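Long-range contacts in oligopeptide-binding protein AppA (Bacillus subtilis, PDB 1XOC), which binds oligopeptides, among them tetra- and pentapeptides, for uptake by the App permease, an ABC transport system that can serve sporulation and competence: residues G270-N275 / Y442-N447; V283-T288 / E479-T484; L287-D292 / K333-M338. One frame throughout, in Å; residues are numbered along the deposited sequence.

Contact 1 (G270-N275 / Y442-N447); sequences GWNEKN and YVWYKN
Glu273 and Val443 join a type I beta turn, Asn272 to Asn275, to the loop 442-447. The turn follows strand 265-271 of the mixed beta sheet in this family 5 solute-binding protein. The loop runs into helix 448-457, with Asn447 as its N-cap.

One direct hydrogen bond crosses the contact. Glu273 N donates to Val443 O at 2.9 Å, with an N-H...O angle of 162°. The donor sits above the carbonyl plane. A water adds a second polar link: it donates to Glu273 OE2 at 2.9 Å and accepts from Lys446 N at 3.1 Å. The Glu273 chain is extended beyond CG (chi2 -175°), which carries the carboxylate past Val443 O and alongside Tyr445. Glu273 OE1 comes to the edge of the Tyr445 ring, near its plane, 3.8 Å from Tyr445 CD1. The ring's hydroxyl, Tyr445 OH, bonds to Asp480 OD2. Glu273 OE1 also forms a long, weak ion pair with Arg284 NH1.

Val443 packs on the end of the strand: Val443 CB is 3.4 Å from Trp271 O, and Val443 CG1 is 3.8 Å from Gly270 CA. The Trp271 side chain itself points away, and its NE1 bonds to Thr484 OG1.

The third kind of contact is CH-pi. The aliphatic part of Lys274 crosses one face of the Trp444 indole, while Trp410 meets Trp444 edge-to-face. Lys274 CG lies 3.6 Å from the centroid of the five-membered ring of Trp444, only 9° off the ring normal, and Lys274 CD continues over the face to within 3.6 Å of Trp444 NE1.

Contact 2 (V283-T288 / E479-T484); sequences VRQALT and EDQPYT
Arg284 turns the edge of its guanidinium to the backbone at the end of helix 463-480. The chain bends at chi3 (-55°), and this brings NE and NH2 round to two successive carbonyls. Arg284 grips Asp480 O side-on with two nitrogens: NH2 at 2.8 Å and NE at 3.1 Å from Asp480 O. Gln481 O takes Arg284 NE as well, at 3.0 Å, from within the guanidinium plane. That bond is bent, with an N-H...O angle of 130°, as expected for one N-H shared by two acceptors. A leucine in place of Arg284 would probably leave Asp480 O and Gln481 O without these donors and the end of helix 463-480 less firmly held.

One turn further along helix 281-289, the side chains of Thr288 and Gln481 lie roughly perpendicular. Thr288 OG1 donates to Gln481 OE1 at 2.6 Å, in the carbonyl plane. Thr288 and Thr484 run antiparallel alongside each other, and Thr484 OG1 donates to Thr288 OG1 at 2.7 Å. The buried hydroxyl of Thr288 is thus both donor and acceptor. Beside them, Gln285 CG meets Gln481 CG at 4.1 Å.

Gln481 has positive phi (47°), as often seen where a chain leaves a helix. This is a helix-to-strand junction, from helix 463-480 into strand 483-496, packed against a neighbouring helix.

Contact 3 (L287-D292 / K333-M338); sequences LTTALD and KKAKQM
This is a small, mostly apolar packing contact centred on an alanine pair, where the end of helix 281-289 meets the middle of helix 332-341, on the outer part of the chain. Ala290 and Ala335 are the nearest residues by backbone, with their CA atoms 5.3 Å apart. Their methyl groups meet directly, Ala290 CB to Ala335 CB at 3.8 Å. No hydrogen bond crosses between the two segments.

Thr289 makes the broader contact. Thr289 CG2, anti to the backbone N, lies 4.0 Å from Ala335 N and 4.2 Å from Lys334 CB. Its hydroxyl stays with its own helix, where OG1 bonds to Gln285 O. Thr289 OG1 also lies 4.0 Å from Met338 SD. The Thr289 and Met338 side chains are set nearly square to each other. The bend of Met338 at chi3 (79°) turns CE toward the earlier part of helix 281-289.

Leu384 of helix 371-385 touches both Ala290 and Leu291. Leu291 also touches Ile269 of strand 265-271. Met338 reaches back along helix 281-289 to Gln285 and Ala286.

Overall arrangement
Contacts 2 and 3 both use helix 281-289, and Trp271 of contact 1 packs on it. Contacts 2 and 3 share Leu287 and Thr288, and their centres are 10 Å apart. They touch where Met338 CE packs 3.6 Å from Gln285 CB. Contacts 1 and 2 have centres 11 Å apart and reach the same sheet through neighbouring strands 265-271 and 483-496. Asp480 OD2 links them: it is 2.6 Å from Tyr445 OH and 2.7 Å from Asn447 ND2, both probable hydrogen bonds. Contact 3 lies about 20 Å from contact 1, centre to centre, yet Trp271 CZ2 is 3.8 Å from Leu287 CB. Tyr442 OH, bonded to Asn406 OD1, also makes a weak hydrogen bond to a polar side chain of the bound peptide.

Contact 1 (G270-N275 / Y442-N447)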
# COMPACT_ATOMS: atom_id res chain seq x y z
N GLY A 270 -5.84 8.24 -10.38
CA GLY A 270 -4.55 8.73 -10.81
C GLY A 270 -4.57 9.16 -12.26
O GLY A 270 -4.84 8.36 -13.12
N TRP A 271 -4.26 10.43 -12.49
CA TRP A 271 -4.24 10.99 -13.84
C TRP A 271 -2.80 11.04 -14.35
O TRP A 271 -2.00 11.80 -13.87
CB TRP A 271 -4.80 12.42 -13.82
CG TRP A 271 -6.16 12.58 -13.20
CD1 TRP A 271 -6.46 13.25 -12.07
CD2 TRP A 271 -7.40 12.12 -13.73
NE1 TRP A 271 -7.80 13.21 -11.82
CE2 TRP A 271 -8.40 12.52 -12.84
CE3 TRP A 271 -7.77 11.41 -14.86
CZ2 TRP A 271 -9.74 12.24 -13.05
CZ3 TRP A 271 -9.09 11.12 -15.06
CH2 TRP A 271 -10.06 11.53 -14.17
N ASN A 272 -2.48 10.19 -15.33
CA ASN A 272 -1.09 10.07 -15.79
C ASN A 272 -0.68 11.28 -16.61
O ASN A 272 -1.18 11.47 -17.71
CB ASN A 272 -0.91 8.80 -16.61
CG ASN A 272 0.54 8.47 -16.86
OD1 ASN A 272 0.87 7.37 -17.30
ND2 ASN A 272 1.42 9.39 -16.56
N GLU A 273 0.21 12.10 -16.06
CA GLU A 273 0.65 13.35 -16.74
C GLU A 273 1.63 13.10 -17.91
O GLU A 273 2.01 14.04 -18.62
CB GLU A 273 1.21 14.33 -15.72
CG GLU A 273 0.19 14.65 -14.64
CD GLU A 273 0.63 15.70 -13.68
OE1 GLU A 273 0.14 15.66 -12.52
OE2 GLU A 273 1.44 16.55 -14.07
N LYS A 274 2.00 11.84 -18.16
CA LYS A 274 2.62 11.46 -19.43
C LYS A 274 1.62 11.65 -20.55
O LYS A 274 2.01 11.94 -21.69
CB LYS A 274 3.07 10.00 -19.43
CG LYS A 274 4.46 9.77 -18.98
CD LYS A 274 4.83 8.30 -19.10
CE LYS A 274 5.46 7.95 -20.43
NZ LYS A 274 5.42 6.46 -20.66
N ASN A 275 0.34 11.48 -20.25
CA ASN A 275 -0.73 11.70 -21.22
C ASN A 275 -1.05 13.18 -21.34
O ASN A 275 -1.38 13.83 -20.35
CB ASN A 275 -1.99 10.91 -20.84
CG ASN A 275 -3.03 10.85 -21.96
OD1 ASN A 275 -3.41 11.88 -22.52
ND2 ASN A 275 -3.52 9.66 -22.26
N TYR A 442 3.85 7.45 -9.95
CA TYR A 442 3.43 6.79 -11.18
C TYR A 442 2.76 7.74 -12.12
O TYR A 442 2.66 7.44 -13.30
CB TYR A 442 2.44 5.68 -10.86
CG TYR A 442 2.93 4.59 -9.93
CD1 TYR A 442 4.22 4.11 -9.98
CD2 TYR A 442 2.07 4.04 -8.97
CE1 TYR A 442 4.65 3.07 -9.14
CE2 TYR A 442 2.49 3.01 -8.14
CZ TYR A 442 3.78 2.54 -8.21
OH TYR A 442 4.19 1.51 -7.37
N VAL A 443 2.23 8.85 -11.61
CA VAL A 443 1.46 9.80 -12.44
C VAL A 443 2.28 10.97 -13.00
O VAL A 443 1.72 11.88 -13.64
CB VAL A 443 0.20 10.35 -11.70
CG1 VAL A 443 -0.81 9.22 -11.42
CG2 VAL A 443 0.60 11.09 -10.41
N TRP A 444 3.59 10.97 -12.74
CA TRP A 444 4.47 12.00 -13.29
C TRP A 444 4.14 13.41 -12.82
O TRP A 444 4.23 14.38 -13.57
CB TRP A 444 4.49 11.91 -14.81
CG TRP A 444 5.23 10.72 -15.28
CD1 TRP A 444 4.92 9.40 -15.06
CD2 TRP A 444 6.45 10.73 -16.01
NE1 TRP A 444 5.86 8.59 -15.64
CE2 TRP A 444 6.82 9.38 -16.22
CE3 TRP A 444 7.27 11.75 -16.51
CZ2 TRP A 444 7.98 9.02 -16.91
CZ3 TRP A 444 8.43 11.40 -17.20
CH2 TRP A 444 8.77 10.04 -17.39
N TYR A 445 3.81 13.52 -11.54
CA TYR A 445 3.55 14.79 -10.91
C TYR A 445 4.83 15.52 -10.52
O TYR A 445 5.71 14.95 -9.90
CB TYR A 445 2.71 14.56 -9.65
CG TYR A 445 2.49 15.80 -8.83
CD1 TYR A 445 1.78 16.86 -9.33
CD2 TYR A 445 2.99 15.90 -7.54
CE1 TYR A 445 1.57 18.00 -8.56
CE2 TYR A 445 2.77 17.01 -6.76
CZ TYR A 445 2.05 18.06 -7.27
OH TYR A 445 1.85 19.17 -6.49
N LYS A 446 4.92 16.80 -10.88
CA LYS A 446 6.03 17.63 -10.45
C LYS A 446 5.60 19.05 -10.13
O LYS A 446 5.16 19.79 -11.02
CB LYS A 446 7.12 17.70 -11.51
CG LYS A 446 8.17 18.76 -11.19
CD LYS A 446 9.47 18.50 -11.89
CE LYS A 446 10.55 19.42 -11.38
NZ LYS A 446 11.84 19.19 -12.08
N ASN A 447 5.76 19.46 -8.87
CA ASN A 447 5.61 20.85 -8.49
C ASN A 447 6.90 21.18 -7.77
O ASN A 447 7.13 20.67 -6.68
CB ASN A 447 4.37 21.05 -7.61
CG ASN A 447 4.25 22.44 -7.05
OD1 ASN A 447 5.24 23.10 -6.82
ND2 ASN A 447 3.01 22.89 -6.83
O HOH W 1 2.79 18.47 -12.41

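Contact 2 (V283-T288 / E479-T484)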
# COMPACT_ATOMS: atom_id res chain seq x y z
N VAL A 283 -7.27 21.40 -16.18
CA VAL A 283 -8.03 20.24 -16.67
C VAL A 283 -8.25 19.23 -15.53
O VAL A 283 -9.38 18.78 -15.33
CB VAL A 283 -7.35 19.59 -17.90
CG1 VAL A 283 -7.92 18.19 -18.22
CG2 VAL A 283 -7.48 20.52 -19.11
N ARG A 284 -7.19 18.89 -14.80
CA ARG A 284 -7.33 17.98 -13.66
C ARG A 284 -8.31 18.50 -12.62
O ARG A 284 -9.15 17.75 -12.12
CB ARG A 284 -5.98 17.68 -13.00
CG ARG A 284 -5.03 16.95 -13.92
CD ARG A 284 -3.86 16.38 -13.17
NE ARG A 284 -3.15 17.40 -12.38
CZ ARG A 284 -2.15 18.15 -12.84
NH1 ARG A 284 -1.72 18.03 -14.09
NH2 ARG A 284 -1.59 19.05 -12.05
N GLN A 285 -8.26 19.80 -12.33
CA GLN A 285 -9.23 20.42 -11.42
C GLN A 285 -10.66 20.32 -11.96
O GLN A 285 -11.60 20.11 -11.21
CB GLN A 285 -8.88 21.89 -11.19
CG GLN A 285 -7.59 22.14 -10.41
CD GLN A 285 -7.26 23.61 -10.29
OE1 GLN A 285 -6.49 24.00 -9.41
NE2 GLN A 285 -7.81 24.43 -11.18
N ALA A 286 -10.80 20.48 -13.27
CA ALA A 286 -12.10 20.36 -13.94
C ALA A 286 -12.66 18.94 -13.83
O ALA A 286 -13.87 18.76 -13.63
CB ALA A 286 -11.97 20.76 -15.39
N LEU A 287 -11.81 17.94 -13.98
CA LEU A 287 -12.24 16.54 -13.89
C LEU A 287 -12.78 16.23 -12.51
O LEU A 287 -13.82 15.61 -12.35
CB LEU A 287 -11.10 15.60 -14.24
CG LEU A 287 -10.59 15.62 -15.68
CD1 LEU A 287 -9.22 14.98 -15.82
CD2 LEU A 287 -11.56 14.92 -16.59
N THR A 288 -12.09 16.71 -11.48
CA THR A 288 -12.59 16.54 -10.14
C THR A 288 -13.94 17.24 -9.97
O THR A 288 -14.88 16.69 -9.40
CB THR A 288 -11.58 17.08 -9.12
OG1 THR A 288 -10.37 16.30 -9.21
CG2 THR A 288 -12.14 17.01 -7.69
N GLU A 479 -4.36 21.77 -4.44
CA GLU A 479 -4.52 22.71 -5.55
C GLU A 479 -4.20 22.04 -6.90
O GLU A 479 -4.89 22.26 -7.89
CB GLU A 479 -3.64 23.95 -5.35
CG GLU A 479 -3.49 24.87 -6.59
CD GLU A 479 -4.78 25.59 -7.02
OE1 GLU A 479 -5.80 25.50 -6.29
OE2 GLU A 479 -4.77 26.27 -8.08
N ASP A 480 -3.14 21.24 -6.93
CA ASP A 480 -2.65 20.67 -8.19
C ASP A 480 -3.45 19.46 -8.69
O ASP A 480 -3.41 19.14 -9.88
CB ASP A 480 -1.16 20.31 -8.05
CG ASP A 480 -0.28 21.53 -7.88
OD1 ASP A 480 -0.74 22.67 -8.15
OD2 ASP A 480 0.90 21.36 -7.50
N GLN A 481 -4.19 18.80 -7.81
CA GLN A 481 -5.00 17.65 -8.17
C GLN A 481 -4.23 16.65 -9.04
O GLN A 481 -4.70 16.28 -10.12
CB GLN A 481 -6.28 18.09 -8.89
CG GLN A 481 -7.26 18.87 -8.01
CD GLN A 481 -7.92 18.00 -6.95
OE1 GLN A 481 -8.79 17.18 -7.28
NE2 GLN A 481 -7.55 18.20 -5.69
N PRO A 482 -3.07 16.16 -8.55
CA PRO A 482 -2.41 15.11 -9.31
C PRO A 482 -3.28 13.84 -9.35
O PRO A 482 -3.19 13.04 -10.29
CB PRO A 482 -1.12 14.88 -8.53
CG PRO A 482 -1.45 15.33 -7.11
CD PRO A 482 -2.36 16.48 -7.29
N TYR A 483 -4.10 13.69 -8.31
CA TYR A 483 -5.16 12.70 -8.24
C TYR A 483 -6.48 13.43 -8.03
O TYR A 483 -6.50 14.55 -7.51
CB TYR A 483 -5.03 11.80 -7.00
CG TYR A 483 -3.77 10.98 -6.79
CD1 TYR A 483 -2.88 10.68 -7.80
CD2 TYR A 483 -3.49 10.47 -5.51
CE1 TYR A 483 -1.76 9.87 -7.56
CE2 TYR A 483 -2.37 9.66 -5.27
CZ TYR A 483 -1.52 9.36 -6.28
OH TYR A 483 -0.42 8.58 -6.00
N THR A 484 -7.58 12.76 -8.41
CA THR A 484 -8.88 13.02 -7.83
C THR A 484 -9.00 12.10 -6.62
O THR A 484 -9.05 10.88 -6.74
CB THR A 484 -10.04 12.78 -8.83
OG1 THR A 484 -9.91 13.73 -9.88
CG2 THR A 484 -11.34 12.95 -8.21

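Contact 3 (L287-D292 / K333-M338)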
# COMPACT_ATOMS: atom_id res chain seq x y z
N LEU A 287 -11.81 17.94 -13.98
CA LEU A 287 -12.24 16.54 -13.89
C LEU A 287 -12.78 16.23 -12.51
O LEU A 287 -13.82 15.61 -12.35
CB LEU A 287 -11.10 15.60 -14.24
CG LEU A 287 -10.59 15.62 -15.68
CD1 LEU A 287 -9.22 14.98 -15.82
CD2 LEU A 287 -11.56 14.92 -16.59
N THR A 288 -12.09 16.71 -11.48
CA THR A 288 -12.59 16.54 -10.14
C THR A 288 -13.94 17.24 -9.97
O THR A 288 -14.88 16.69 -9.40
CB THR A 288 -11.58 17.08 -9.12
OG1 THR A 288 -10.37 16.30 -9.21
CG2 THR A 288 -12.14 17.01 -7.69
N THR A 289 -14.02 18.46 -10.49
CA THR A 289 -15.23 19.27 -10.34
C THR A 289 -16.42 18.63 -11.06
O THR A 289 -17.57 18.85 -10.69
CB THR A 289 -14.99 20.69 -10.90
OG1 THR A 289 -13.87 21.26 -10.22
CG2 THR A 289 -16.18 21.61 -10.70
N ALA A 290 -16.13 17.83 -12.09
CA ALA A 290 -17.17 17.16 -12.87
C ALA A 290 -17.72 15.90 -12.19
O ALA A 290 -18.71 15.34 -12.65
CB ALA A 290 -16.63 16.78 -14.23
N LEU A 291 -17.04 15.45 -11.14
CA LEU A 291 -17.40 14.19 -10.49
C LEU A 291 -18.14 14.41 -9.18
O LEU A 291 -17.67 15.10 -8.27
CB LEU A 291 -16.17 13.32 -10.28
CG LEU A 291 -15.44 12.89 -11.55
CD1 LEU A 291 -14.08 12.29 -11.24
CD2 LEU A 291 -16.32 11.95 -12.40
N ASP A 292 -19.31 13.79 -9.09
CA ASP A 292 -20.17 13.89 -7.93
C ASP A 292 -19.70 12.86 -6.92
O ASP A 292 -20.26 11.76 -6.81
CB ASP A 292 -21.63 13.66 -8.32
CG ASP A 292 -22.60 13.97 -7.19
OD1 ASP A 292 -23.82 14.07 -7.49
OD2 ASP A 292 -22.15 14.10 -6.02
N LYS A 333 -21.62 22.58 -14.49
CA LYS A 333 -21.45 23.73 -15.40
C LYS A 333 -20.10 24.44 -15.19
O LYS A 333 -19.51 24.93 -16.14
CB LYS A 333 -22.65 24.69 -15.39
CG LYS A 333 -23.19 25.18 -14.05
CD LYS A 333 -24.74 25.26 -14.12
CE LYS A 333 -25.38 26.25 -13.13
NZ LYS A 333 -26.87 26.38 -13.33
N LYS A 334 -19.60 24.46 -13.97
CA LYS A 334 -18.29 25.01 -13.72
C LYS A 334 -17.21 24.17 -14.41
O LYS A 334 -16.28 24.73 -14.97
CB LYS A 334 -17.99 25.12 -12.23
CG LYS A 334 -16.74 25.92 -11.94
CD LYS A 334 -16.49 26.00 -10.46
CE LYS A 334 -15.18 26.68 -10.18
NZ LYS A 334 -15.19 28.04 -10.75
N ALA A 335 -17.31 22.84 -14.34
CA ALA A 335 -16.35 21.98 -15.04
C ALA A 335 -16.31 22.24 -16.54
O ALA A 335 -15.24 22.27 -17.14
CB ALA A 335 -16.66 20.53 -14.79
N LYS A 336 -17.49 22.41 -17.14
CA LYS A 336 -17.63 22.74 -18.56
C LYS A 336 -16.89 24.04 -18.89
O LYS A 336 -16.16 24.12 -19.89
CB LYS A 336 -19.10 22.87 -18.94
CG LYS A 336 -19.85 21.56 -19.02
CD LYS A 336 -21.31 21.75 -19.36
CE LYS A 336 -22.04 20.42 -19.45
NZ LYS A 336 -23.49 20.54 -19.73
N GLN A 337 -17.09 25.04 -18.04
CA GLN A 337 -16.50 26.36 -18.22
C GLN A 337 -14.98 26.30 -18.07
O GLN A 337 -14.25 26.85 -18.87
CB GLN A 337 -17.10 27.34 -17.21
CG GLN A 337 -16.54 28.77 -17.22
CD GLN A 337 -16.70 29.48 -18.55
OE1 GLN A 337 -17.61 29.19 -19.33
NE2 GLN A 337 -15.81 30.45 -18.81
N MET A 338 -14.52 25.59 -17.05
CA MET A 338 -13.09 25.41 -16.82
C MET A 338 -12.41 24.73 -18.01
O MET A 338 -11.31 25.12 -18.40
CB MET A 338 -12.85 24.58 -15.55
CG MET A 338 -13.19 25.32 -14.27
SD MET A 338 -13.21 24.18 -12.87
CE MET A 338 -11.47 24.02 -12.57